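PDB 4ZOH: putative oxidoreductase molybdopterin-binding subunit from Sulfolobus tokodaii, which probably serves as the molybdenum-bearing subunit of a xanthine dehydrogenase/aldehyde oxidase-type oxidoreductase, holding the pterin cytosine dinucleotide cofactor. Local coordinates for residues 332-341 with 671-680; 405-416 with 564-575. One frame throughout, in Å; residues are numbered along the deposited sequence.

Contact 1 of 2, residues 332-341 with 671-680. With MCN (pterin cytosine dinucleotide), chain D.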
# COMPACT_ATOMS: atom_id res chain seq x y z
N ARG A 332 -31.10 -2.50 5.94
CA ARG A 332 -31.73 -3.22 4.85
C ARG A 332 -33.25 -3.06 4.72
O ARG A 332 -34.00 -3.63 5.50
CB ARG A 332 -31.33 -4.72 4.89
CG ARG A 332 -31.61 -5.38 3.51
CD ARG A 332 -31.16 -6.84 3.50
NE ARG A 332 -31.12 -7.38 2.12
CZ ARG A 332 -30.26 -8.35 1.74
NH1 ARG A 332 -29.40 -8.83 2.65
NH2 ARG A 332 -30.20 -8.78 0.47
N GLY A 333 -33.66 -2.25 3.76
CA GLY A 333 -35.05 -1.83 3.57
C GLY A 333 -35.36 -0.39 4.04
O GLY A 333 -36.23 0.24 3.48
N ALA A 334 -34.70 0.08 5.09
CA ALA A 334 -34.62 1.50 5.45
C ALA A 334 -36.05 2.14 5.55
O ALA A 334 -36.43 3.03 4.74
CB ALA A 334 -33.78 2.22 4.39
N GLY A 335 -36.83 1.59 6.46
CA GLY A 335 -38.21 2.06 6.69
C GLY A 335 -39.31 1.24 5.99
O GLY A 335 -40.45 1.16 6.46
N ARG A 336 -39.00 0.70 4.82
CA ARG A 336 -40.03 -0.07 4.08
C ARG A 336 -40.45 -1.39 4.76
O ARG A 336 -41.65 -1.71 4.75
CB ARG A 336 -39.67 -0.26 2.63
CG ARG A 336 -39.79 1.00 1.82
CD ARG A 336 -38.46 1.68 1.56
NE ARG A 336 -37.67 0.85 0.69
CZ ARG A 336 -36.36 1.01 0.44
NH1 ARG A 336 -35.73 0.15 -0.39
NH2 ARG A 336 -35.67 2.00 1.02
N PRO A 337 -39.49 -2.11 5.42
CA PRO A 337 -39.88 -3.32 6.13
C PRO A 337 -40.91 -3.03 7.24
O PRO A 337 -41.88 -3.83 7.43
CB PRO A 337 -38.57 -3.79 6.78
CG PRO A 337 -37.54 -3.29 5.87
CD PRO A 337 -38.01 -1.99 5.35
N GLU A 338 -40.66 -1.99 8.02
CA GLU A 338 -41.58 -1.64 9.11
C GLU A 338 -43.01 -1.39 8.59
O GLU A 338 -43.96 -1.94 9.08
CB GLU A 338 -41.06 -0.45 9.89
CG GLU A 338 -39.68 -0.68 10.51
CD GLU A 338 -38.53 -0.25 9.60
OE1 GLU A 338 -38.39 -0.78 8.46
OE2 GLU A 338 -37.71 0.63 10.03
N GLY A 339 -43.12 -0.57 7.57
CA GLY A 339 -44.41 -0.21 6.95
C GLY A 339 -45.18 -1.41 6.36
O GLY A 339 -46.35 -1.57 6.66
N ILE A 340 -44.55 -2.19 5.45
CA ILE A 340 -45.10 -3.49 4.98
C ILE A 340 -45.41 -4.45 6.16
O ILE A 340 -46.48 -5.04 6.20
CB ILE A 340 -44.21 -4.14 3.89
CG1 ILE A 340 -44.08 -3.23 2.67
CG2 ILE A 340 -44.66 -5.59 3.52
CD1 ILE A 340 -45.44 -2.77 2.11
N TYR A 341 -44.52 -4.56 7.15
CA TYR A 341 -44.78 -5.39 8.31
C TYR A 341 -46.09 -4.96 9.01
O TYR A 341 -46.94 -5.82 9.36
CB TYR A 341 -43.63 -5.31 9.29
CG TYR A 341 -43.89 -5.77 10.73
CD1 TYR A 341 -43.85 -7.11 11.08
CD2 TYR A 341 -44.12 -4.84 11.77
CE1 TYR A 341 -44.07 -7.53 12.41
CE2 TYR A 341 -44.34 -5.25 13.09
CZ TYR A 341 -44.31 -6.60 13.42
OH TYR A 341 -44.48 -7.02 14.80
N GLY A 671 -32.45 -5.74 -3.88
CA GLY A 671 -31.49 -5.85 -2.72
C GLY A 671 -32.18 -5.91 -1.38
O GLY A 671 -31.70 -6.60 -0.44
N GLU A 672 -33.32 -5.21 -1.29
CA GLU A 672 -34.03 -5.10 0.01
C GLU A 672 -35.31 -5.89 0.23
O GLU A 672 -35.65 -6.13 1.36
CB GLU A 672 -34.20 -3.58 0.42
CG GLU A 672 -32.85 -2.91 0.63
CD GLU A 672 -32.89 -1.38 0.67
OE1 GLU A 672 -33.13 -0.74 -0.37
OE2 GLU A 672 -32.76 -0.81 1.79
N ALA A 673 -35.98 -6.28 -0.88
CA ALA A 673 -37.29 -7.01 -0.97
C ALA A 673 -37.41 -8.23 -0.05
O ALA A 673 -38.37 -8.36 0.74
CB ALA A 673 -37.51 -7.37 -2.46
N GLY A 674 -36.38 -9.09 -0.05
CA GLY A 674 -36.36 -10.25 0.86
C GLY A 674 -36.53 -9.91 2.30
O GLY A 674 -37.24 -10.65 3.07
N ALA A 675 -35.84 -8.82 2.74
CA ALA A 675 -35.89 -8.50 4.16
C ALA A 675 -37.27 -7.88 4.44
O ALA A 675 -37.79 -8.06 5.53
CB ALA A 675 -34.74 -7.54 4.60
N ILE A 676 -37.83 -7.15 3.45
CA ILE A 676 -39.15 -6.53 3.66
C ILE A 676 -40.23 -7.65 3.85
O ILE A 676 -40.92 -7.67 4.85
CB ILE A 676 -39.51 -5.64 2.48
CG1 ILE A 676 -38.57 -4.43 2.39
CG2 ILE A 676 -41.04 -5.27 2.46
CD1 ILE A 676 -38.70 -3.71 1.06
N ALA A 677 -40.30 -8.59 2.89
CA ALA A 677 -41.31 -9.68 2.92
C ALA A 677 -41.20 -10.69 4.01
O ALA A 677 -42.21 -11.11 4.51
CB ALA A 677 -41.44 -10.36 1.55
N ALA A 678 -39.99 -11.08 4.43
CA ALA A 678 -39.86 -12.29 5.26
C ALA A 678 -40.37 -12.15 6.67
O ALA A 678 -40.94 -13.13 7.24
CB ALA A 678 -38.41 -12.87 5.24
N THR A 679 -40.17 -10.95 7.25
CA THR A 679 -40.57 -10.74 8.63
C THR A 679 -42.06 -10.98 8.86
O THR A 679 -42.44 -11.83 9.67
CB THR A 679 -40.14 -9.32 9.13
OG1 THR A 679 -38.74 -9.23 8.95
CG2 THR A 679 -40.37 -9.16 10.62
N PRO A 680 -42.93 -10.23 8.20
CA PRO A 680 -44.34 -10.56 8.48
C PRO A 680 -44.77 -11.97 7.91
O PRO A 680 -45.70 -12.57 8.43
CB PRO A 680 -45.10 -9.53 7.63
CG PRO A 680 -44.20 -9.19 6.51
CD PRO A 680 -42.80 -9.16 7.17
N1 MCN D . -30.49 -7.92 -9.77
C2 MCN D . -30.84 -8.38 -11.03
N3 MCN D . -32.02 -8.01 -11.63
C4 MCN D . -32.87 -7.16 -10.93
C5 MCN D . -32.54 -6.69 -9.66
C6 MCN D . -31.32 -7.05 -9.08
O2 MCN D . -30.12 -9.13 -11.69
N4 MCN D . -34.00 -6.81 -11.52
C1' MCN D . -29.20 -8.35 -9.23
C2D MCN D . -28.13 -7.32 -9.58
O2' MCN D . -27.45 -7.63 -10.76
C3' MCN D . -27.15 -7.47 -8.45
C4D MCN D . -28.10 -7.51 -7.33
O4D MCN D . -29.23 -8.35 -7.82
O3' MCN D . -26.41 -8.64 -8.50
C5' MCN D . -28.31 -6.01 -7.30
O5' MCN D . -29.35 -5.68 -6.58
PA MCN D . -30.00 -4.19 -6.59
O1A MCN D . -29.65 -3.27 -7.66
O2A MCN D . -31.42 -4.60 -6.35
O3A MCN D . -29.41 -3.75 -5.08
PB MCN D . -27.94 -3.10 -4.90
O1B MCN D . -28.09 -1.59 -5.07
O2B MCN D . -26.87 -3.71 -5.68
O3B MCN D . -27.70 -3.48 -3.44
C10 MCN D . -28.09 -2.65 -2.31
C9' MCN D . -28.84 -3.46 -1.28
C8' MCN D . -29.02 -2.77 -0.04
S8' MCN D . -29.78 -1.19 -0.01
C7' MCN D . -28.74 -3.35 1.17
S7' MCN D . -29.10 -2.56 2.73
C6' MCN D . -28.26 -4.71 1.28
C7 MCN D . -28.54 -5.49 -0.04
O9' MCN D . -28.11 -4.67 -1.11
N5' MCN D . -26.86 -4.79 1.69
C4A MCN D . -26.00 -5.84 1.33
N8' MCN D . -27.76 -6.77 -0.06
C4B MCN D . -26.50 -6.85 0.46
N1' MCN D . -25.76 -7.91 0.10
C2' MCN D . -24.51 -8.00 0.54
N2' MCN D . -23.80 -9.05 0.15
N3' MCN D . -23.92 -7.04 1.42
C4' MCN D . -24.69 -5.93 1.85
O4' MCN D . -24.18 -5.08 2.64
O HOH W 1 -40.83 -6.39 7.36
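The carbonyl O of G671 is gripped by two nitrogens of the R332 guanidinium, NE at 2.7 Å and NH2 at 2.8 Å, both in the carbonyl plane. R332 gets there on an extended chain (chi1 -162°, chi2 178°), its CD resting on A675 CB, while N8' of the pterin lies over one guanidinium face, 3.2 Å from NH2; Q613 takes NH1. Cutting R332 back to an alanine is likely to leave the G671 carbonyl without its two donors and pterin N8' without the guanidinium beside it. Next along, the G333 N–H meets E672 OE2 at 2.6 Å, on the anti side but tilted well out of the carboxylate plane. OE1 of the same carboxylate takes R336 NH1 from above its plane, at 2.7 Å, in a salt bridge with the two planes nearly perpendicular, and also bonds S484. This is the molybdenum site, as in the xanthine oxidase family: the E672 side chain lies about 3 Å from the metal at its nearest atoms, and G671 N bonds the cofactor phosphate oxygen O2A. Farther from the metal, helices 336-341 and 673-680 run together at 33°, I676 between them: CG1 against P337 CG, CG2 against I340 CB at 3.7 Å. One water donates to both P337 O and I676 O.

Contact 2 of 2, residues 405-416 with 564-575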
# COMPACT_ATOMS: atom_id res chain seq x y z
N CYS A 405 -47.68 -24.83 9.88
CA CYS A 405 -48.58 -23.67 9.75
C CYS A 405 -48.11 -22.75 8.68
O CYS A 405 -46.91 -22.54 8.50
CB CYS A 405 -48.56 -22.94 11.06
SG CYS A 405 -49.32 -23.99 12.28
N VAL A 406 -49.06 -22.22 7.93
CA VAL A 406 -48.70 -21.37 6.81
C VAL A 406 -48.86 -19.88 7.16
O VAL A 406 -49.79 -19.53 7.88
CB VAL A 406 -49.52 -21.72 5.59
CG1 VAL A 406 -49.04 -20.89 4.38
CG2 VAL A 406 -49.41 -23.24 5.31
N GLY A 407 -47.94 -19.04 6.66
CA GLY A 407 -48.11 -17.60 6.74
C GLY A 407 -47.80 -17.08 5.42
O GLY A 407 -46.94 -17.63 4.69
N VAL A 408 -48.54 -16.04 5.04
CA VAL A 408 -48.23 -15.35 3.79
C VAL A 408 -48.11 -13.86 4.05
O VAL A 408 -48.64 -13.38 5.08
CB VAL A 408 -49.24 -15.69 2.67
CG1 VAL A 408 -49.81 -17.09 2.90
CG2 VAL A 408 -50.38 -14.72 2.53
N SER A 409 -47.45 -13.14 3.12
CA SER A 409 -47.58 -11.70 3.10
C SER A 409 -47.27 -11.24 1.69
O SER A 409 -46.60 -11.92 0.89
CB SER A 409 -46.70 -10.98 4.20
OG SER A 409 -45.34 -11.02 3.82
N SER A 410 -47.81 -10.10 1.37
CA SER A 410 -47.59 -9.54 0.10
C SER A 410 -46.91 -8.16 0.32
O SER A 410 -47.18 -7.51 1.34
CB SER A 410 -48.91 -9.38 -0.53
OG SER A 410 -48.64 -9.12 -1.86
N TYR A 411 -46.01 -7.76 -0.56
CA TYR A 411 -45.29 -6.54 -0.31
C TYR A 411 -45.29 -5.76 -1.58
O TYR A 411 -45.45 -6.31 -2.69
CB TYR A 411 -43.83 -6.84 0.21
CG TYR A 411 -42.90 -7.26 -0.89
CD1 TYR A 411 -42.22 -6.32 -1.64
CD2 TYR A 411 -42.79 -8.66 -1.27
CE1 TYR A 411 -41.41 -6.70 -2.72
CE2 TYR A 411 -41.95 -9.06 -2.32
CZ TYR A 411 -41.26 -8.09 -3.03
OH TYR A 411 -40.47 -8.44 -4.09
N ILE A 412 -45.11 -4.46 -1.43
CA ILE A 412 -44.71 -3.60 -2.55
C ILE A 412 -43.59 -2.69 -1.98
O ILE A 412 -43.47 -2.64 -0.76
CB ILE A 412 -45.91 -2.84 -3.14
CG1 ILE A 412 -45.49 -2.17 -4.44
CG2 ILE A 412 -46.62 -1.97 -2.10
CD1 ILE A 412 -46.53 -2.10 -5.54
N GLU A 413 -42.77 -2.04 -2.81
CA GLU A 413 -41.49 -1.61 -2.37
C GLU A 413 -41.05 -0.49 -3.28
O GLU A 413 -41.59 -0.38 -4.39
CB GLU A 413 -40.52 -2.85 -2.31
CG GLU A 413 -39.02 -2.72 -2.62
CD GLU A 413 -38.22 -1.97 -1.56
OE1 GLU A 413 -38.85 -1.15 -0.78
OE2 GLU A 413 -36.96 -2.18 -1.52
N ILE A 414 -40.12 0.37 -2.80
CA ILE A 414 -39.65 1.53 -3.60
C ILE A 414 -38.15 1.40 -3.79
O ILE A 414 -37.45 1.12 -2.86
CB ILE A 414 -40.07 2.90 -2.97
CG1 ILE A 414 -39.96 2.86 -1.43
CG2 ILE A 414 -41.52 3.21 -3.37
CD1 ILE A 414 -40.12 4.22 -0.69
N THR A 415 -37.66 1.61 -5.00
CA THR A 415 -36.24 1.32 -5.26
C THR A 415 -35.76 2.26 -6.33
O THR A 415 -36.60 2.92 -6.97
CB THR A 415 -36.05 -0.13 -5.84
OG1 THR A 415 -36.47 -0.15 -7.21
CG2 THR A 415 -36.76 -1.21 -4.98
N ALA A 416 -34.43 2.28 -6.55
CA ALA A 416 -33.80 2.96 -7.70
C ALA A 416 -33.95 4.50 -7.60
O ALA A 416 -34.34 5.22 -8.56
CB ALA A 416 -34.32 2.42 -9.02
N PRO A 564 -39.21 6.62 -7.83
CA PRO A 564 -38.72 5.26 -7.55
C PRO A 564 -39.62 4.17 -8.25
O PRO A 564 -40.83 4.29 -8.24
CB PRO A 564 -38.84 5.15 -6.01
CG PRO A 564 -38.94 6.57 -5.49
CD PRO A 564 -39.14 7.52 -6.65
N THR A 565 -39.01 3.18 -8.90
CA THR A 565 -39.71 2.04 -9.49
C THR A 565 -40.04 1.02 -8.41
O THR A 565 -39.26 0.82 -7.45
CB THR A 565 -38.90 1.43 -10.62
OG1 THR A 565 -39.72 0.57 -11.41
CG2 THR A 565 -37.63 0.67 -10.10
N THR A 566 -41.22 0.38 -8.54
CA THR A 566 -41.80 -0.39 -7.42
C THR A 566 -41.94 -1.91 -7.72
O THR A 566 -42.83 -2.28 -8.50
CB THR A 566 -43.18 0.19 -7.01
OG1 THR A 566 -44.07 0.13 -8.16
CG2 THR A 566 -43.04 1.69 -6.50
N PRO A 567 -41.05 -2.80 -7.16
CA PRO A 567 -41.32 -4.25 -7.30
C PRO A 567 -42.34 -4.63 -6.26
O PRO A 567 -42.61 -3.85 -5.35
CB PRO A 567 -39.98 -4.90 -6.93
CG PRO A 567 -39.40 -3.95 -5.91
CD PRO A 567 -39.74 -2.57 -6.49
N TYR A 568 -42.86 -5.85 -6.36
CA TYR A 568 -43.88 -6.37 -5.45
C TYR A 568 -43.79 -7.89 -5.49
O TYR A 568 -43.23 -8.47 -6.43
CB TYR A 568 -45.31 -5.89 -5.92
CG TYR A 568 -45.62 -6.29 -7.37
CD1 TYR A 568 -46.37 -7.45 -7.66
CD2 TYR A 568 -45.11 -5.55 -8.45
CE1 TYR A 568 -46.64 -7.80 -8.99
CE2 TYR A 568 -45.35 -5.91 -9.77
CZ TYR A 568 -46.11 -7.05 -10.03
OH TYR A 568 -46.32 -7.43 -11.33
N GLY A 569 -44.34 -8.56 -4.49
CA GLY A 569 -44.46 -9.99 -4.59
C GLY A 569 -45.22 -10.59 -3.46
O GLY A 569 -45.76 -9.87 -2.63
N VAL A 570 -45.27 -11.92 -3.42
CA VAL A 570 -45.94 -12.64 -2.34
C VAL A 570 -44.97 -13.75 -1.85
O VAL A 570 -44.34 -14.41 -2.68
CB VAL A 570 -47.36 -13.17 -2.78
CG1 VAL A 570 -47.27 -13.95 -4.11
CG2 VAL A 570 -47.95 -14.09 -1.72
N HIS A 571 -44.87 -13.93 -0.52
CA HIS A 571 -43.93 -14.84 0.05
C HIS A 571 -44.77 -15.66 0.98
O HIS A 571 -45.82 -15.20 1.41
CB HIS A 571 -42.78 -14.11 0.85
CG HIS A 571 -41.77 -13.42 -0.04
ND1 HIS A 571 -40.43 -13.27 0.32
CD2 HIS A 571 -41.90 -12.84 -1.26
CE1 HIS A 571 -39.79 -12.72 -0.70
NE2 HIS A 571 -40.65 -12.39 -1.64
N LEU A 572 -44.30 -16.88 1.27
CA LEU A 572 -45.05 -17.86 1.98
C LEU A 572 -44.10 -18.71 2.78
O LEU A 572 -43.02 -19.01 2.32
CB LEU A 572 -45.75 -18.76 0.95
CG LEU A 572 -46.70 -18.11 -0.01
CD1 LEU A 572 -46.05 -18.07 -1.34
CD2 LEU A 572 -47.93 -18.99 -0.15
N ALA A 573 -44.48 -19.07 3.99
CA ALA A 573 -43.66 -19.93 4.80
C ALA A 573 -44.51 -20.99 5.48
O ALA A 573 -45.68 -20.75 5.73
CB ALA A 573 -42.93 -19.13 5.84
N LEU A 574 -43.89 -22.12 5.81
CA LEU A 574 -44.53 -23.21 6.54
C LEU A 574 -43.64 -23.42 7.69
O LEU A 574 -42.43 -23.64 7.51
CB LEU A 574 -44.58 -24.53 5.67
CG LEU A 574 -45.23 -25.80 6.33
CD1 LEU A 574 -46.74 -25.68 6.29
CD2 LEU A 574 -44.86 -27.10 5.57
N VAL A 575 -44.20 -23.41 8.88
CA VAL A 575 -43.33 -23.52 10.07
C VAL A 575 -43.90 -24.53 11.00
O VAL A 575 -45.08 -24.85 10.86
CB VAL A 575 -43.25 -22.16 10.86
CG1 VAL A 575 -42.78 -20.99 9.99
CG2 VAL A 575 -44.57 -21.79 11.56
O HOH W 2 -36.64 4.62 -10.47
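Y411 holds its ring between its own backbone N and carbonyl carbon (chi1 77°), a placement that lays the ring over the neighbouring strand, while H571, with CG beside its backbone N (chi1 -73°), brings its imidazole to meet it. The two strands, 405-412 and 568-575, form an antiparallel ladder at one side of a mixed four-stranded sheet in the molybdopterin-binding part of the chain. G569 N sits 3.3 Å from Y411 CE2, under one face of the tyrosine ring, and even a CB at G569 would be tight against that ring. The edge of Y411 then turns toward the H571 face in an offset edge-to-face pair, centroids 5.5 Å apart and planes at 87°. H571 is fixed at both nitrogens, by Y588 and D592 on strand 583-593. From C405 with V575 to Y411 with G569, hydrogen-bonded pairs take turns with non-hydrogen-bonded ones. On the sheet face away from Y411 and H571, V406 CG2 packs on L574 CD1 and V408 CG1 lies beside L572 CD2. The C405 end is tied by a disulfide to C689. Beyond the regular strands, T415 CG2 touches P567 CD at 3.6 Å. G569 O accepts from both Y411 N and S410 OG, the hydroxyl coming at 3.1 Å from above the carbonyl plane, and T565 O takes T415 OG1 from above in the same manner, at 3.0 Å.

In the fold
Both contacts are buried, their centres about 8 Å apart. Contact 1 lies nearer the middle of the chain and touches the cofactor itself, so charged groups and bonds to side chains dominate at its front end, with apolar helix packing behind. Contact 2 only approaches the cofactor, at its E413/T415 end; it is mostly a backbone ladder, with apolar pairs on one face and hydroxyl-to-carbonyl bonds added. The helix 673-688 lies against the sheet face carrying Y411 and H571: A673 and A677 touch Y411, and H571 meets A677. A salt bridge, R336 NE to E413 OE1 at 2.8 Å, joins the two, giving R336 a carboxylate partner in each contact.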